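Local atomic coordinates of ABC transporter periplasmic substrate-binding protein (Desulfovibrio alaskensis, PDB entry 5MY5), a protein that binds tungstate selectively in the periplasm and probably hands it to an ABC transporter for uptake into the cell. Residues K120-T123 and V124-L128; G146-K149 and M150-S153; E215-K218 and I219-N222. The protein carries 2 engineered substitutions. One frame throughout, in Å; residues are numbered along the deposited sequence.

Interaction 1: K120-T123 and V124-L128; sequences KGMT and VAAAL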
loop_
_atom_site.group_PDB
_atom_site.type_symbol
_atom_site.label_atom_id
_atom_site.label_comp_id
_atom_site.label_asym_id
_atom_site.label_seq_id
_atom_site.Cartn_x
_atom_site.Cartn_y
_atom_site.Cartn_z
ATOM N N LYS A 120 -2.904 -22.586 3.051
ATOM C CA LYS A 120 -2.723 -21.874 4.326
ATOM C C LYS A 120 -1.354 -22.093 4.892
ATOM O O LYS A 120 -0.878 -23.225 4.986
ATOM C CB LYS A 120 -3.815 -22.262 5.299
ATOM C CG LYS A 120 -3.894 -21.396 6.559
ATOM C CD LYS A 120 -5.010 -21.970 7.430
ATOM C CE LYS A 120 -5.072 -21.346 8.809
ATOM N NZ LYS A 120 -5.972 -20.177 8.842
ATOM N N GLY A 121 -0.700 -20.975 5.239
ATOM C CA GLY A 121 0.594 -20.991 5.886
ATOM C C GLY A 121 1.752 -21.282 4.962
ATOM O O GLY A 121 2.928 -21.413 5.414
ATOM N N MET A 122 1.481 -21.352 3.640
ATOM C CA MET A 122 2.591 -21.476 2.719
ATOM C C MET A 122 3.217 -20.102 2.485
ATOM O O MET A 122 2.600 -19.104 2.803
ATOM C CB MET A 122 2.086 -22.012 1.360
ATOM C CG MET A 122 1.779 -23.500 1.334
ATOM S SD MET A 122 1.293 -24.012 -0.350
ATOM C CE MET A 122 1.265 -25.818 -0.230
ATOM N N THR A 123 4.411 -20.070 1.951
ATOM C CA THR A 123 4.951 -18.849 1.380
ATOM C C THR A 123 4.132 -18.424 0.147
ATOM O O THR A 123 3.401 -19.206 -0.456
ATOM C CB THR A 123 6.358 -19.035 0.898
ATOM O OG1 THR A 123 6.337 -19.956 -0.191
ATOM C CG2 THR A 123 7.280 -19.594 2.038
ATOM N N VAL A 124 4.222 -17.165 -0.191
ATOM C CA VAL A 124 3.558 -16.654 -1.448
ATOM C C VAL A 124 3.939 -17.440 -2.673
ATOM O O VAL A 124 3.052 -17.899 -3.422
ATOM C CB VAL A 124 3.925 -15.153 -1.691
ATOM C CG1 VAL A 124 3.578 -14.660 -3.109
ATOM C CG2 VAL A 124 3.174 -14.343 -0.695
ATOM N N ALA A 125 5.190 -17.697 -2.891
ATOM C CA ALA A 125 5.596 -18.472 -4.045
ATOM C C ALA A 125 5.029 -19.867 -4.058
ATOM O O ALA A 125 4.583 -20.375 -5.124
ATOM C CB ALA A 125 7.100 -18.456 -4.272
ATOM N N ALA A 126 5.032 -20.566 -2.932
ATOM C CA ALA A 126 4.478 -21.932 -2.877
ATOM C C ALA A 126 2.990 -21.929 -3.049
ATOM O O ALA A 126 2.401 -22.764 -3.731
ATOM C CB ALA A 126 4.894 -22.590 -1.569
ATOM N N ALA A 127 2.322 -20.878 -2.523
ATOM C CA ALA A 127 0.864 -20.835 -2.571
ATOM C C ALA A 127 0.408 -20.615 -4.016
ATOM O O ALA A 127 -0.539 -21.269 -4.481
ATOM C CB ALA A 127 0.286 -19.719 -1.660
ATOM N N LEU A 128 1.024 -19.634 -4.643
ATOM C CA LEU A 128 0.689 -19.297 -6.049
ATOM C C LEU A 128 1.025 -20.454 -6.929
ATOM O O LEU A 128 0.248 -20.811 -7.815
ATOM C CB LEU A 128 1.364 -17.996 -6.478
ATOM C CG LEU A 128 0.858 -16.694 -5.788
ATOM C CD1 LEU A 128 1.566 -15.539 -6.409
ATOM C CD2 LEU A 128 -0.647 -16.588 -5.765
#
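Thr-123 caps the helix that starts at Val-124, and its hydroxyl and its carbonyl grip two successive backbone N-H groups of the first turn. Thr-123 OG1 accepts from Ala-126 N at 3.1 Å in a fairly straight bond, with an N-H...O angle of 161°. Its chi1 of 66° sets OG1 between the backbone N and the carbonyl carbon, so that the hydroxyl hangs over the start of the helix while CG2 is turned off it. The fit is close here, for Thr-123 OG1 also lies 3.3 Å from Ala-126 CB. Thr-123 O receives Ala-127 N at 2.9 Å, the first regular bond of the helix. A short beta-branched residue with a hydroxyl suits this place, because the oxygen arrives at an N-H that no earlier helical carbonyl can serve. Tight as it is, this cap faces solvent, since Thr-123 and Ala-126 are both exposed; the buried flank is formed by Val-124 and Ala-127, which pack on Val-214 of strand 210-214.

Met-122, partly exposed, makes the looser half of the contact. Its chain, extended beyond CG, runs alongside the first turn, and Met-122 SD rests against the backbone, 3.9 Å from Ala-127 CA, with Ala-126 CB a little farther off. Nearer its own backbone, Met-122 CB meets Ala-127 CB at 4.2 Å. Alanines at both places leave the turn slim enough for the flexible thioether to lie against it. The whole is a threonine N-cap, opening helix 124-133 in a periplasmic binding protein fold.

Interaction 2: G146-K149 and M150-S153; sequences GTHK and MEKS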
loop_
_atom_site.group_PDB
_atom_site.type_symbol
_atom_site.label_atom_id
_atom_site.label_comp_id
_atom_site.label_asym_id
_atom_site.label_seq_id
_atom_site.Cartn_x
_atom_site.Cartn_y
_atom_site.Cartn_z
ATOM N N GLY A 146 -2.275 -0.011 -8.624
ATOM C CA GLY A 146 -1.152 -0.360 -7.825
ATOM C C GLY A 146 -1.244 -1.788 -7.271
ATOM O O GLY A 146 -0.272 -2.541 -7.282
ATOM N N THR A 147 -2.428 -2.131 -6.806
ATOM C CA THR A 147 -2.662 -3.495 -6.277
ATOM C C THR A 147 -2.431 -4.521 -7.435
ATOM O O THR A 147 -1.791 -5.601 -7.229
ATOM C CB THR A 147 -4.099 -3.590 -5.703
ATOM O OG1 THR A 147 -4.189 -2.689 -4.580
ATOM C CG2 THR A 147 -4.396 -4.994 -5.243
ATOM N N HIS A 148 -2.995 -4.247 -8.614
ATOM C CA HIS A 148 -2.840 -5.147 -9.747
ATOM C C HIS A 148 -1.382 -5.356 -10.135
ATOM O O HIS A 148 -0.891 -6.478 -10.265
ATOM C CB HIS A 148 -3.562 -4.584 -10.972
ATOM C CG HIS A 148 -3.578 -5.532 -12.108
ATOM N ND1 HIS A 148 -3.713 -5.072 -13.408
ATOM C CD2 HIS A 148 -3.408 -6.881 -12.192
ATOM C CE1 HIS A 148 -3.710 -6.104 -14.226
ATOM N NE2 HIS A 148 -3.510 -7.222 -13.520
ATOM N N LYS A 149 -0.622 -4.264 -10.139
ATOM C CA LYS A 149 0.785 -4.329 -10.383
ATOM C C LYS A 149 1.563 -5.199 -9.347
ATOM O O LYS A 149 2.444 -5.990 -9.720
ATOM C CB LYS A 149 1.323 -2.905 -10.457
ATOM C CG LYS A 149 0.999 -2.240 -11.793
ATOM C CD LYS A 149 1.230 -0.732 -11.718
ATOM C CE LYS A 149 0.732 -0.059 -12.980
ATOM N NZ LYS A 149 0.824 1.413 -12.783
ATOM N N MET A 150 1.232 -5.050 -8.052
ATOM C CA MET A 150 1.779 -5.863 -7.039
ATOM C C MET A 150 1.465 -7.344 -7.243
ATOM O O MET A 150 2.379 -8.189 -7.231
ATOM C CB MET A 150 1.236 -5.379 -5.706
ATOM C CG MET A 150 1.599 -6.116 -4.451
ATOM S SD MET A 150 3.372 -6.330 -4.255
ATOM C CE MET A 150 3.192 -7.595 -3.074
ATOM N N GLU A 151 0.205 -7.637 -7.583
ATOM C CA GLU A 151 -0.192 -9.029 -7.832
ATOM C C GLU A 151 0.578 -9.606 -9.012
ATOM O O GLU A 151 1.119 -10.735 -8.932
ATOM C CB GLU A 151 -1.690 -9.135 -8.012
ATOM C CG GLU A 151 -2.253 -10.523 -8.381
ATOM C CD GLU A 151 -2.734 -10.649 -9.804
ATOM O OE1 GLU A 151 -3.299 -9.641 -10.303
ATOM O OE2 GLU A 151 -2.579 -11.753 -10.358
ATOM N N LYS A 152 0.684 -8.819 -10.093
ATOM C CA LYS A 152 1.423 -9.332 -11.245
ATOM C C LYS A 152 2.856 -9.611 -10.856
ATOM O O LYS A 152 3.435 -10.605 -11.323
ATOM C CB LYS A 152 1.449 -8.338 -12.373
ATOM C CG LYS A 152 0.132 -8.353 -13.088
ATOM C CD LYS A 152 0.073 -7.537 -14.398
ATOM C CE LYS A 152 -0.122 -6.069 -14.136
ATOM N NZ LYS A 152 -0.056 -5.245 -15.397
ATOM N N SER A 153 3.452 -8.762 -10.032
ATOM C CA SER A 153 4.837 -8.917 -9.624
ATOM C C SER A 153 5.045 -10.223 -8.878
ATOM O O SER A 153 6.139 -10.766 -8.931
ATOM C CB SER A 153 5.364 -7.723 -8.790
ATOM O OG SER A 153 5.001 -7.751 -7.405
#
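Four successive i to i+4 backbone bonds, from Met-150 N to Gly-146 O through Ser-153 N to Lys-149 O, define a regular alpha-helical run, the His-148 O to Lys-152 N bond being 2.8 Å long. On one flank of it Lys-152 lies over the imidazole of His-148 in a CH-pi contact: Lys-152 CE stands 3.6 Å from the centroid of the His-148 ring, 12° off its normal. The lysine reaches that place by bending at chi3 (-80°), which folds the methylene chain over the ring face. The long aliphatic stem of a lysine suits an exposed position beside an aromatic face, where its methylenes can pack on the ring.

Glu-151 approaches the same ring from the edge. Its OE1 sits in the ring plane, 3.3 Å from His-148 CD2, and carboxylate and imidazole planes are only 19° apart. The stronger ties of both groups lie elsewhere: His-148 ND1 bonds to Asn-144 N, while OE1 of the buried Glu-151 is bound by Ser-140 and OE2 by Tyr-169 and Trp-155. These bonds fix the rotation of both flat groups and satisfy the buried carboxylate. At the far end Ser-153 OG donates to Met-150 O at 2.7 Å, on a lone pair in the carbonyl plane, so the hydroxyl is taken up by its own helix. The segment is the helix of a beta-alpha-beta unit, between parallel strands 138-140 and 169-171.

Interaction 3: E215-K218 and I219-N222; sequences EGDK and ILFN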
loop_
_atom_site.group_PDB
_atom_site.type_symbol
_atom_site.label_atom_id
_atom_site.label_comp_id
_atom_site.label_asym_id
_atom_site.label_seq_id
_atom_site.Cartn_x
_atom_site.Cartn_y
_atom_site.Cartn_z
ATOM N N GLU A 215 0.124 -14.698 4.503
ATOM C CA GLU A 215 0.474 -13.360 5.048
ATOM C C GLU A 215 1.838 -13.432 5.661
ATOM O O GLU A 215 2.304 -14.544 6.007
ATOM C CB GLU A 215 -0.613 -12.877 6.061
ATOM C CG GLU A 215 -0.612 -13.654 7.406
ATOM C CD GLU A 215 -1.639 -13.155 8.402
ATOM O OE1 GLU A 215 -1.952 -11.952 8.446
ATOM O OE2 GLU A 215 -2.188 -13.976 9.172
ATOM N N GLY A 216 2.520 -12.309 5.807
ATOM C CA GLY A 216 3.759 -12.169 6.498
ATOM C C GLY A 216 4.983 -12.207 5.685
ATOM O O GLY A 216 6.060 -11.749 6.098
ATOM N N ASP A 217 4.847 -12.686 4.443
ATOM C CA ASP A 217 5.959 -12.800 3.598
ATOM C C ASP A 217 6.527 -11.409 3.272
ATOM O O ASP A 217 5.738 -10.506 2.975
ATOM C CB ASP A 217 5.559 -13.477 2.284
ATOM C CG ASP A 217 4.810 -14.726 2.480
ATOM O OD1 ASP A 217 3.646 -14.729 2.933
ATOM O OD2 ASP A 217 5.415 -15.729 2.040
ATOM N N LYS A 218 7.833 -11.223 3.247
ATOM C CA LYS A 218 8.414 -9.875 3.006
ATOM C C LYS A 218 8.007 -9.292 1.642
ATOM O O LYS A 218 7.852 -8.070 1.492
ATOM C CB LYS A 218 9.959 -9.941 3.078
ATOM C CG LYS A 218 10.726 -8.644 2.781
ATOM C CD LYS A 218 12.204 -8.849 2.398
ATOM C CE LYS A 218 13.161 -8.931 3.578
ATOM N NZ LYS A 218 13.065 -7.809 4.564
ATOM N N ILE A 219 7.823 -10.129 0.629
ATOM C CA ILE A 219 7.405 -9.675 -0.678
ATOM C C ILE A 219 6.030 -9.019 -0.647
ATOM O O ILE A 219 5.694 -8.274 -1.595
ATOM C CB ILE A 219 7.420 -10.837 -1.726
ATOM C CG1 ILE A 219 7.363 -10.313 -3.159
ATOM C CG2 ILE A 219 6.308 -11.816 -1.486
ATOM C CD1 ILE A 219 7.584 -11.436 -4.180
ATOM N N LEU A 220 5.218 -9.305 0.366
ATOM C CA LEU A 220 3.906 -8.697 0.497
ATOM C C LEU A 220 3.902 -7.290 1.195
ATOM O O LEU A 220 2.864 -6.693 1.330
ATOM C CB LEU A 220 2.958 -9.622 1.267
ATOM C CG LEU A 220 2.649 -10.946 0.564
ATOM C CD1 LEU A 220 1.931 -11.873 1.536
ATOM C CD2 LEU A 220 1.804 -10.718 -0.691
ATOM N N PHE A 221 5.061 -6.855 1.629
ATOM C CA PHE A 221 5.155 -5.508 2.245
ATOM C C PHE A 221 4.959 -4.372 1.269
ATOM O O PHE A 221 5.397 -4.462 0.126
ATOM C CB PHE A 221 6.490 -5.314 2.930
ATOM C CG PHE A 221 6.755 -6.242 4.107
ATOM C CD1 PHE A 221 5.793 -7.156 4.583
ATOM C CD2 PHE A 221 8.052 -6.240 4.691
ATOM C CE1 PHE A 221 6.075 -8.004 5.658
ATOM C CE2 PHE A 221 8.343 -7.112 5.725
ATOM C CZ PHE A 221 7.343 -7.986 6.205
ATOM N N ASN A 222 4.284 -3.348 1.727
ATOM C CA ASN A 222 4.040 -2.136 0.958
ATOM C C ASN A 222 4.776 -1.017 1.667
ATOM O O ASN A 222 4.153 -0.317 2.509
ATOM C CB ASN A 222 2.560 -1.912 0.821
ATOM C CG ASN A 222 2.192 -0.754 -0.159
ATOM O OD1 ASN A 222 2.792 -0.649 -1.222
ATOM N ND2 ASN A 222 1.207 0.085 0.217
#
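The Phe-221 ring takes Lys-218 CA over one face, 3.8 Å from the centroid of the Phe-221 ring and 6° off its normal, while Gly-216 O and Asp-217 O come to it obliquely. Tyr-104 also stacks with this ring. The motif is a single 3-10 turn that links strands 210-214 and 221-228 of the binding-protein sheet. Two i to i+3 bonds make it: Leu-220 N to Asp-217 O at 2.9 Å and Phe-221 N to Lys-218 O at 3.0 Å. In both, the donor stands well above the carbonyl plane, by 59° in the second, as the tight winding requires.

With chi1 at -64°, Phe-221 CG lies beside its backbone N and the ring folds back beneath the turn, where its flat face lies on the backbone of Lys-218. Lys-218 adds its stem, CG lying 4.1 Å from Phe-221 CD2, and its exposed place suits a long charged chain. Gly-216 precedes the turn at a positive phi, where a side chain would be jammed against the preceding carbonyl.

On the buried side, Leu-220 packs on Val-124 and Leu-154, while OD2 of Asp-217 is taken by the backbone N of Val-124. That bond steadies the carboxylate next to an apolar neighbour: the side chains of Asp-217 and Leu-220 run side by side, pointing the same way, with Asp-217 OD1 3.6 Å from Leu-220 CD1.

Overall arrangement
All three interactions are local, each within a continuous run of chain, and all lie in the binding-protein fold. Interaction 3 is a surface turn, yet it joins the other two. Through Asp-217 its loop holds the first N-H of the helix in interaction 1, and Val-124 and Leu-220 join the same two contacts on their apolar side. The methyl end of Met-150, on helix 146-155, rests on the backbone of Ile-219 and Leu-220. Interactions 1 and 2, both partly buried, do not touch, their centres about 17 Å apart. The chemistry follows position: capping at a helix start, ring, lysine and carboxylate packing along the first turns of a helix, and 3-10 bonds beside an aromatic between strands.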